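Local structure of Acarbose/maltose binding protein GacH (Streptomyces glaucescens, 3K01) at residues A[118-130]-A[357-370]. The protein is a solute receptor of an ABC transporter that binds acarbose and an acarbose homolog, and probably maltose. Numbering follows the deposited sequence.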
ATOM      1  N   ASP A 118       9.833  -3.380 -16.973  1.00 16.65           N
ATOM      2  CA  ASP A 118      10.526  -3.796 -15.804  1.00 16.58           C
ATOM      3  C   ASP A 118       9.620  -3.707 -14.555  1.00 13.37           C
ATOM      4  O   ASP A 118       9.832  -4.390 -13.597  1.00 14.66           O
ATOM      5  CB  ASP A 118      11.741  -2.851 -15.665  1.00 17.29           C
ATOM      6  CG  ASP A 118      12.825  -3.364 -14.747  1.00 18.82           C
ATOM      7  OD1 ASP A 118      12.945  -4.534 -14.448  1.00 17.95           O
ATOM      8  OD2 ASP A 118      13.635  -2.536 -14.349  1.00 22.35           O
ATOM      9  N   HIS A 119       8.611  -2.851 -14.548  1.00 11.62           N
ATOM     10  CA  HIS A 119       7.874  -2.658 -13.287  1.00 11.41           C
ATOM     11  C   HIS A 119       6.923  -3.802 -12.976  1.00 12.04           C
ATOM     12  O   HIS A 119       6.320  -4.396 -13.876  1.00 12.75           O
ATOM     13  CB  HIS A 119       7.115  -1.343 -13.291  1.00 12.29           C
ATOM     14  CG  HIS A 119       8.003  -0.153 -13.383  1.00 11.23           C
ATOM     15  ND1 HIS A 119       8.683   0.355 -12.299  1.00 10.10           N
ATOM     16  CD2 HIS A 119       8.355   0.613 -14.441  1.00 12.13           C
ATOM     17  CE1 HIS A 119       9.391   1.402 -12.675  1.00 10.19           C
ATOM     18  NE2 HIS A 119       9.226   1.564 -13.979  1.00 10.46           N
ATOM     19  N   LEU A 120       6.785  -4.107 -11.690  1.00 10.39           N
ATOM     20  CA  LEU A 120       5.747  -5.024 -11.231  1.00 10.75           C
ATOM     21  C   LEU A 120       4.407  -4.613 -11.826  1.00 10.76           C
ATOM     22  O   LEU A 120       4.097  -3.432 -11.910  1.00  9.87           O
ATOM     23  CB  LEU A 120       5.674  -5.000  -9.707  1.00 10.51           C
ATOM     24  CG  LEU A 120       6.878  -5.615  -8.979  1.00 10.41           C
ATOM     25  CD1 LEU A 120       6.837  -5.228  -7.496  1.00 10.77           C
ATOM     26  CD2 LEU A 120       6.951  -7.141  -9.135  1.00 11.75           C
ATOM     27  N   PRO A 121       3.579  -5.597 -12.226  1.00 10.36           N
ATOM     28  CA  PRO A 121       2.370  -5.228 -12.990  1.00 10.37           C
ATOM     29  C   PRO A 121       1.412  -4.330 -12.191  1.00  9.35           C
ATOM     30  O   PRO A 121       0.817  -3.388 -12.731  1.00  9.13           O
ATOM     31  CB  PRO A 121       1.740  -6.590 -13.326  1.00 10.82           C
ATOM     32  CG  PRO A 121       2.276  -7.511 -12.278  1.00 13.62           C
ATOM     33  CD  PRO A 121       3.709  -7.054 -12.062  1.00 11.41           C
ATOM     34  N   GLN A 122       1.287  -4.578 -10.891  1.00  8.91           N
ATOM     35  CA  GLN A 122       0.403  -3.756 -10.089  1.00  8.86           C
ATOM     36  C   GLN A 122       0.901  -2.309 -10.015  1.00  8.07           C
ATOM     37  O   GLN A 122       0.126  -1.370 -10.031  1.00  8.19           O
ATOM     38  CB  GLN A 122       0.264  -4.301  -8.656  1.00  9.19           C
ATOM     39  CG  GLN A 122      -0.285  -5.716  -8.579  1.00  8.97           C
ATOM     40  CD  GLN A 122       0.828  -6.754  -8.552  1.00  8.42           C
ATOM     41  OE1 GLN A 122       1.939  -6.523  -9.055  1.00 11.47           O
ATOM     42  NE2 GLN A 122       0.539  -7.909  -7.953  1.00  8.95           N
ATOM     43  N   ALA A 123       2.218  -2.157  -9.868  1.00  7.60           N
ATOM     44  CA  ALA A 123       2.820  -0.832  -9.786  1.00  7.98           C
ATOM     45  C   ALA A 123       2.644  -0.086 -11.109  1.00  7.76           C
ATOM     46  O   ALA A 123       2.244   1.081 -11.099  1.00  8.25           O
ATOM     47  CB  ALA A 123       4.301  -0.941  -9.403  1.00  8.42           C
ATOM     48  N   ALA A 124       2.878  -0.768 -12.230  1.00  8.04           N
ATOM     49  CA  ALA A 124       2.589  -0.131 -13.529  1.00  8.13           C
ATOM     50  C   ALA A 124       1.132   0.275 -13.654  1.00  8.46           C
ATOM     51  O   ALA A 124       0.819   1.374 -14.118  1.00  9.29           O
ATOM     52  CB  ALA A 124       2.995  -1.057 -14.673  1.00  9.28           C
ATOM     53  N   ALA A 125       0.237  -0.610 -13.234  1.00  7.99           N
ATOM     54  CA  ALA A 125      -1.180  -0.307 -13.366  1.00  8.26           C
ATOM     55  C   ALA A 125      -1.605   0.917 -12.571  1.00  7.59           C
ATOM     56  O   ALA A 125      -2.476   1.674 -12.986  1.00  8.73           O
ATOM     57  CB  ALA A 125      -1.994  -1.512 -12.963  1.00  9.48           C
ATOM     58  N   SER A 126      -0.971   1.129 -11.411  1.00  7.44           N
ATOM     59  CA  SER A 126      -1.323   2.264 -10.550  1.00  7.85           C
ATOM     60  C   SER A 126      -0.992   3.619 -11.204  1.00  7.66           C
ATOM     61  O   SER A 126      -1.449   4.651 -10.722  1.00  8.65           O
ATOM     62  CB  SER A 126      -0.582   2.195  -9.206  1.00  8.16           C
ATOM     63  OG  SER A 126       0.794   2.564  -9.328  1.00  8.18           O
ATOM     64  N   THR A 127      -0.208   3.610 -12.294  1.00  7.89           N
ATOM     65  CA  THR A 127       0.153   4.870 -12.962  1.00  8.42           C
ATOM     66  C   THR A 127      -0.864   5.314 -14.003  1.00  9.48           C
ATOM     67  O   THR A 127      -0.713   6.397 -14.568  1.00 10.18           O
ATOM     68  CB  THR A 127       1.537   4.764 -13.656  1.00  9.38           C
ATOM     69  OG1 THR A 127       1.442   3.903 -14.788  1.00  9.48           O
ATOM     70  CG2 THR A 127       2.636   4.312 -12.689  1.00  9.86           C
ATOM     71  N   ARG A 128      -1.887   4.506 -14.257  1.00  9.44           N
ATOM     72  CA  ARG A 128      -2.821   4.761 -15.367  1.00 10.47           C
ATOM     73  C   ARG A 128      -4.173   5.205 -14.865  1.00 10.88           C
ATOM     74  O   ARG A 128      -4.661   4.710 -13.829  1.00 11.13           O
ATOM     75  CB  ARG A 128      -3.001   3.507 -16.223  1.00 11.62           C
ATOM     76  CG  ARG A 128      -1.719   2.866 -16.682  1.00 15.95           C
ATOM     77  CD  ARG A 128      -1.428   3.113 -18.103  1.00 20.96           C
ATOM     78  NE  ARG A 128      -2.468   2.636 -19.008  1.00 21.99           N
ATOM     79  CZ  ARG A 128      -2.606   3.119 -20.233  1.00 22.96           C
ATOM     80  NH1 ARG A 128      -1.771   4.068 -20.657  1.00 22.99           N
ATOM     81  NH2 ARG A 128      -3.564   2.666 -21.031  1.00 23.09           N
ATOM     82  N   TYR A 129      -4.794   6.086 -15.632  1.00  9.77           N
ATOM     83  CA  TYR A 129      -6.125   6.589 -15.303  1.00 10.85           C
ATOM     84  C   TYR A 129      -6.839   6.767 -16.626  1.00 11.54           C
ATOM     85  O   TYR A 129      -6.367   7.512 -17.485  1.00 11.63           O
ATOM     86  CB  TYR A 129      -6.058   7.912 -14.544  1.00 10.86           C
ATOM     87  CG  TYR A 129      -7.427   8.528 -14.287  1.00 10.92           C
ATOM     88  CD1 TYR A 129      -8.347   7.926 -13.435  1.00 10.40           C
ATOM     89  CD2 TYR A 129      -7.803   9.713 -14.917  1.00 11.05           C
ATOM     90  CE1 TYR A 129      -9.589   8.494 -13.225  1.00 12.75           C
ATOM     91  CE2 TYR A 129      -9.037  10.288 -14.699  1.00 11.94           C
ATOM     92  CZ  TYR A 129      -9.929   9.660 -13.852  1.00 12.09           C
ATOM     93  OH  TYR A 129     -11.165  10.220 -13.601  1.00 13.66           O
ATOM     94  N   GLU A 130      -7.938   6.014 -16.784  1.00 12.22           N
ATOM     95  CA  GLU A 130      -8.798   6.068 -17.970  1.00 14.48           C
ATOM     96  C   GLU A 130      -7.979   6.011 -19.255  1.00 14.40           C
ATOM     97  O   GLU A 130      -8.137   6.836 -20.155  1.00 15.84           O
ATOM     98  CB  GLU A 130      -9.683   7.309 -17.898  1.00 15.72           C
ATOM     99  CG  GLU A 130     -10.604   7.234 -16.693  1.00 18.62           C
ATOM    100  CD  GLU A 130     -11.678   8.292 -16.648  1.00 22.88           C
ATOM    101  OE1 GLU A 130     -11.524   9.363 -17.269  1.00 24.50           O
ATOM    102  OE2 GLU A 130     -12.685   8.046 -15.940  1.00 23.78           O
ATOM    103  N   LYS A 357       8.816  -9.512   0.044  1.00  7.33           N
ATOM    104  CA  LYS A 357       8.604  -9.774  -1.367  1.00  7.91           C
ATOM    105  C   LYS A 357       7.515 -10.828  -1.654  1.00  7.51           C
ATOM    106  O   LYS A 357       6.685 -10.606  -2.542  1.00  7.62           O
ATOM    107  CB  LYS A 357       9.905 -10.022  -2.121  1.00  8.29           C
ATOM    108  CG  LYS A 357       9.735 -10.096  -3.666  1.00 10.08           C
ATOM    109  CD  LYS A 357       8.890  -8.943  -4.250  1.00 10.96           C
ATOM    110  CE  LYS A 357       9.084  -8.742  -5.748  1.00 12.96           C
ATOM    111  NZ  LYS A 357       8.847  -9.932  -6.544  1.00 14.65           N
ATOM    112  N   PRO A 358       7.482 -11.955  -0.916  1.00  7.80           N
ATOM    113  CA  PRO A 358       6.374 -12.868  -1.188  1.00  7.96           C
ATOM    114  C   PRO A 358       4.995 -12.233  -0.971  1.00  7.69           C
ATOM    115  O   PRO A 358       4.060 -12.485  -1.732  1.00  8.89           O
ATOM    116  CB  PRO A 358       6.637 -14.030  -0.208  1.00  8.81           C
ATOM    117  CG  PRO A 358       8.153 -14.003  -0.039  1.00  8.40           C
ATOM    118  CD  PRO A 358       8.466 -12.532   0.034  1.00  7.64           C
ATOM    119  N   ALA A 359       4.876 -11.370   0.038  1.00  7.60           N
ATOM    120  CA  ALA A 359       3.615 -10.646   0.253  1.00  7.65           C
ATOM    121  C   ALA A 359       3.309  -9.691  -0.906  1.00  7.73           C
ATOM    122  O   ALA A 359       2.176  -9.601  -1.391  1.00  7.76           O
ATOM    123  CB  ALA A 359       3.687  -9.886   1.570  1.00  8.25           C
ATOM    124  N   VAL A 360       4.331  -8.986  -1.381  1.00  7.64           N
ATOM    125  CA  VAL A 360       4.165  -8.084  -2.531  1.00  8.21           C
ATOM    126  C   VAL A 360       3.667  -8.849  -3.770  1.00  8.08           C
ATOM    127  O   VAL A 360       2.881  -8.316  -4.560  1.00  7.51           O
ATOM    128  CB  VAL A 360       5.476  -7.322  -2.806  1.00  8.31           C
ATOM    129  CG1 VAL A 360       5.486  -6.644  -4.190  1.00  8.99           C
ATOM    130  CG2 VAL A 360       5.696  -6.282  -1.735  1.00  8.94           C
ATOM    131  N   ASP A 361       4.089 -10.101  -3.928  1.00  7.56           N
ATOM    132  CA  ASP A 361       3.582 -10.928  -5.028  1.00  8.10           C
ATOM    133  C   ASP A 361       2.090 -11.234  -4.919  1.00  8.67           C
ATOM    134  O   ASP A 361       1.487 -11.667  -5.890  1.00  8.43           O
ATOM    135  CB  ASP A 361       4.351 -12.252  -5.139  1.00  8.78           C
ATOM    136  CG  ASP A 361       5.761 -12.099  -5.724  1.00 10.12           C
ATOM    137  OD1 ASP A 361       6.118 -11.041  -6.293  1.00  9.78           O
ATOM    138  OD2 ASP A 361       6.493 -13.097  -5.613  1.00 11.40           O
ATOM    139  N   LYS A 362       1.492 -10.992  -3.755  1.00  8.00           N
ATOM    140  CA  LYS A 362       0.051 -11.168  -3.582  1.00  8.95           C
ATOM    141  C   LYS A 362      -0.703  -9.872  -3.692  1.00  8.07           C
ATOM    142  O   LYS A 362      -1.924  -9.867  -3.476  1.00  8.16           O
ATOM    143  CB  LYS A 362      -0.247 -11.852  -2.236  1.00  8.91           C
ATOM    144  CG  LYS A 362       0.072 -13.352  -2.241  1.00 12.27           C
ATOM    145  CD  LYS A 362      -0.732 -14.131  -3.280  1.00 15.41           C
ATOM    146  CE  LYS A 362      -0.269 -15.566  -3.251  1.00 17.04           C
ATOM    147  NZ  LYS A 362       1.047 -15.716  -3.954  1.00 16.60           N
ATOM    148  N   ALA A 363      -0.047  -8.764  -4.017  1.00  7.10           N
ATOM    149  CA  ALA A 363      -0.747  -7.485  -4.040  1.00  7.15           C
ATOM    150  C   ALA A 363      -1.857  -7.466  -5.082  1.00  7.46           C
ATOM    151  O   ALA A 363      -1.691  -7.987  -6.189  1.00  8.68           O
ATOM    152  CB  ALA A 363       0.239  -6.358  -4.271  1.00  7.77           C
ATOM    153  N   VAL A 364      -2.961  -6.818  -4.716  1.00  8.25           N
ATOM    154  CA  VAL A 364      -4.110  -6.671  -5.605  1.00  8.05           C
ATOM    155  C   VAL A 364      -4.266  -5.190  -5.874  1.00  8.32           C
ATOM    156  O   VAL A 364      -4.215  -4.381  -4.962  1.00  8.26           O
ATOM    157  CB  VAL A 364      -5.404  -7.238  -4.926  1.00  7.96           C
ATOM    158  CG1 VAL A 364      -6.657  -6.958  -5.783  1.00  9.65           C
ATOM    159  CG2 VAL A 364      -5.262  -8.722  -4.666  1.00  9.57           C
ATOM    160  N   GLU A 365      -4.491  -4.848  -7.142  1.00  8.31           N
ATOM    161  CA  GLU A 365      -4.641  -3.465  -7.514  1.00  7.83           C
ATOM    162  C   GLU A 365      -5.838  -2.814  -6.836  1.00  8.14           C
ATOM    163  O   GLU A 365      -6.869  -3.468  -6.618  1.00  8.27           O
ATOM    164  CB  GLU A 365      -4.859  -3.368  -9.020  1.00  9.21           C
ATOM    165  CG  GLU A 365      -3.656  -3.758  -9.871  1.00  8.52           C
ATOM    166  CD  GLU A 365      -3.948  -3.720 -11.364  1.00 10.20           C
ATOM    167  OE1 GLU A 365      -4.768  -2.890 -11.787  1.00 11.84           O
ATOM    168  OE2 GLU A 365      -3.336  -4.522 -12.117  1.00 14.15           O
ATOM    169  N   ARG A 366      -5.710  -1.539  -6.534  1.00  9.16           N
ATOM    170  CA  ARG A 366      -6.863  -0.713  -6.168  1.00 10.12           C
ATOM    171  C   ARG A 366      -7.713  -0.484  -7.417  1.00 10.53           C
ATOM    172  O   ARG A 366      -7.231  -0.650  -8.535  1.00 10.24           O
ATOM    173  CB  ARG A 366      -6.401   0.683  -5.736  1.00 11.66           C
ATOM    174  CG  ARG A 366      -5.364   0.728  -4.664  1.00 13.46           C
ATOM    175  CD  ARG A 366      -5.919   0.603  -3.260  1.00 16.03           C
ATOM    176  NE  ARG A 366      -4.821   0.874  -2.348  1.00 14.74           N
ATOM    177  CZ  ARG A 366      -4.593   1.996  -1.669  1.00 11.79           C
ATOM    178  NH1 ARG A 366      -5.464   3.010  -1.625  1.00 14.83           N
ATOM    179  NH2 ARG A 366      -3.511   2.045  -0.906  1.00 12.81           N
ATOM    180  N   PRO A 367      -8.972  -0.036  -7.233  1.00 11.11           N
ATOM    181  CA  PRO A 367      -9.663   0.537  -8.379  1.00 11.28           C
ATOM    182  C   PRO A 367      -9.043   1.909  -8.654  1.00 10.51           C
ATOM    183  O   PRO A 367      -8.997   2.773  -7.782  1.00 10.87           O
ATOM    184  CB  PRO A 367     -11.127   0.663  -7.903  1.00 12.48           C
ATOM    185  CG  PRO A 367     -11.047   0.677  -6.439  1.00 12.89           C
ATOM    186  CD  PRO A 367      -9.780  -0.005  -5.994  1.00 12.23           C
ATOM    187  N   TRP A 368      -8.595   2.106  -9.893  1.00 10.19           N
ATOM    188  CA  TRP A 368      -7.830   3.301 -10.222  1.00 10.37           C
ATOM    189  C   TRP A 368      -8.757   4.416 -10.681  1.00 10.46           C
ATOM    190  O   TRP A 368      -8.713   4.868 -11.835  1.00 11.24           O
ATOM    191  CB  TRP A 368      -6.758   2.977 -11.267  1.00 10.33           C
ATOM    192  CG  TRP A 368      -5.871   1.849 -10.850  1.00  9.75           C
ATOM    193  CD1 TRP A 368      -5.719   0.664 -11.504  1.00 10.63           C
ATOM    194  CD2 TRP A 368      -5.038   1.781  -9.673  1.00  9.36           C
ATOM    195  NE1 TRP A 368      -4.830  -0.143 -10.819  1.00  9.75           N
ATOM    196  CE2 TRP A 368      -4.392   0.517  -9.708  1.00  8.43           C
ATOM    197  CE3 TRP A 368      -4.760   2.653  -8.621  1.00  9.32           C
ATOM    198  CZ2 TRP A 368      -3.519   0.097  -8.717  1.00 10.36           C
ATOM    199  CZ3 TRP A 368      -3.876   2.241  -7.644  1.00 10.31           C
ATOM    200  CH2 TRP A 368      -3.258   0.960  -7.708  1.00  9.82           C
ATOM    201  N   ILE A 369      -9.604   4.847  -9.757  1.00 10.16           N
ATOM    202  CA  ILE A 369     -10.685   5.797 -10.060  1.00 10.98           C
ATOM    203  C   ILE A 369     -10.582   6.999  -9.131  1.00 11.04           C
ATOM    204  O   ILE A 369      -9.946   6.931  -8.069  1.00 11.01           O
ATOM    205  CB  ILE A 369     -12.084   5.134  -9.981  1.00 10.92           C
ATOM    206  CG1 ILE A 369     -12.397   4.660  -8.555  1.00 10.42           C
ATOM    207  CG2 ILE A 369     -12.186   3.975 -10.970  1.00 12.24           C
ATOM    208  CD1 ILE A 369     -13.833   4.135  -8.404  1.00 11.84           C
ATOM    209  N   ALA A 370     -11.219   8.098  -9.523  1.00 11.44           N
ATOM    210  CA  ALA A 370     -11.182   9.348  -8.780  1.00 12.87           C
ATOM    211  C   ALA A 370     -11.598   9.134  -7.325  1.00 13.38           C
ATOM    212  O   ALA A 370     -11.021   9.708  -6.394  1.00 15.22           O
ATOM    213  CB  ALA A 370     -12.113  10.358  -9.456  1.00 13.56           C
TER
HETATM  214  O   HOH W   1       3.784  -7.410  -7.182  1.00 11.21           O
HETATM  215  O   HOH W   2       1.893 -10.443  -8.372  1.00 11.35           O
HETATM  216  O   HOH W   3     -12.627   8.123 -12.068  1.00 16.93           O
HETATM  217  O   HOH W   4      -8.890   4.387 -14.515  1.00 20.28           O
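Trp368 lays one face of its indole against Ala125 and Ser126, its six-membered ring pressed against Ser126, whose CA stands 3.5 Å from the ring centroid in a CH-pi contact 8° off the normal. Ser126 CB comes to 3.3 Å from Trp368 CH2, and Ala125 O sits over the same face. Small residues suit these places because a broad indole can then approach the backbone itself. Ser126 OG lies between its backbone N and carbonyl carbon, where it donates to Ala123 O; Asn299 of strand 293-302 is a further partner. Glu365 helps to set the indole's rotation: its OE1, met from above the carboxylate plane, accepts the hydrogen bond of Trp368 NE1 at 2.9 Å, while the carboxylate also packs against Ala125 CB. Farther along, Leu120 CD1 meets Val360 CG1 at 3.8 Å, an apolar contact.

Water enters around Gln122 and Tyr129. Gln122, its chain bent at chi2 (93°), brings NE2 to 2.8 Å from Ala363 O, with an N-H...O angle of 155°; one water links its OE1 to Val360 O, a second its NE2 to Asp361 O. An amide suits this spot, donating and accepting at once. Tyr129 turns its ring edge to Trp368 O, and waters bridge its hydroxyl to Ala370 N and Glu130 N to Trp368 O. The whole joins helix 121-125 and the type I turn Ala125-Arg128 to the segment following helix 351-360, whose weakly bonded strand at about 363-364 runs parallel to strand 293-302 in this periplasmic-binding-protein-like fold.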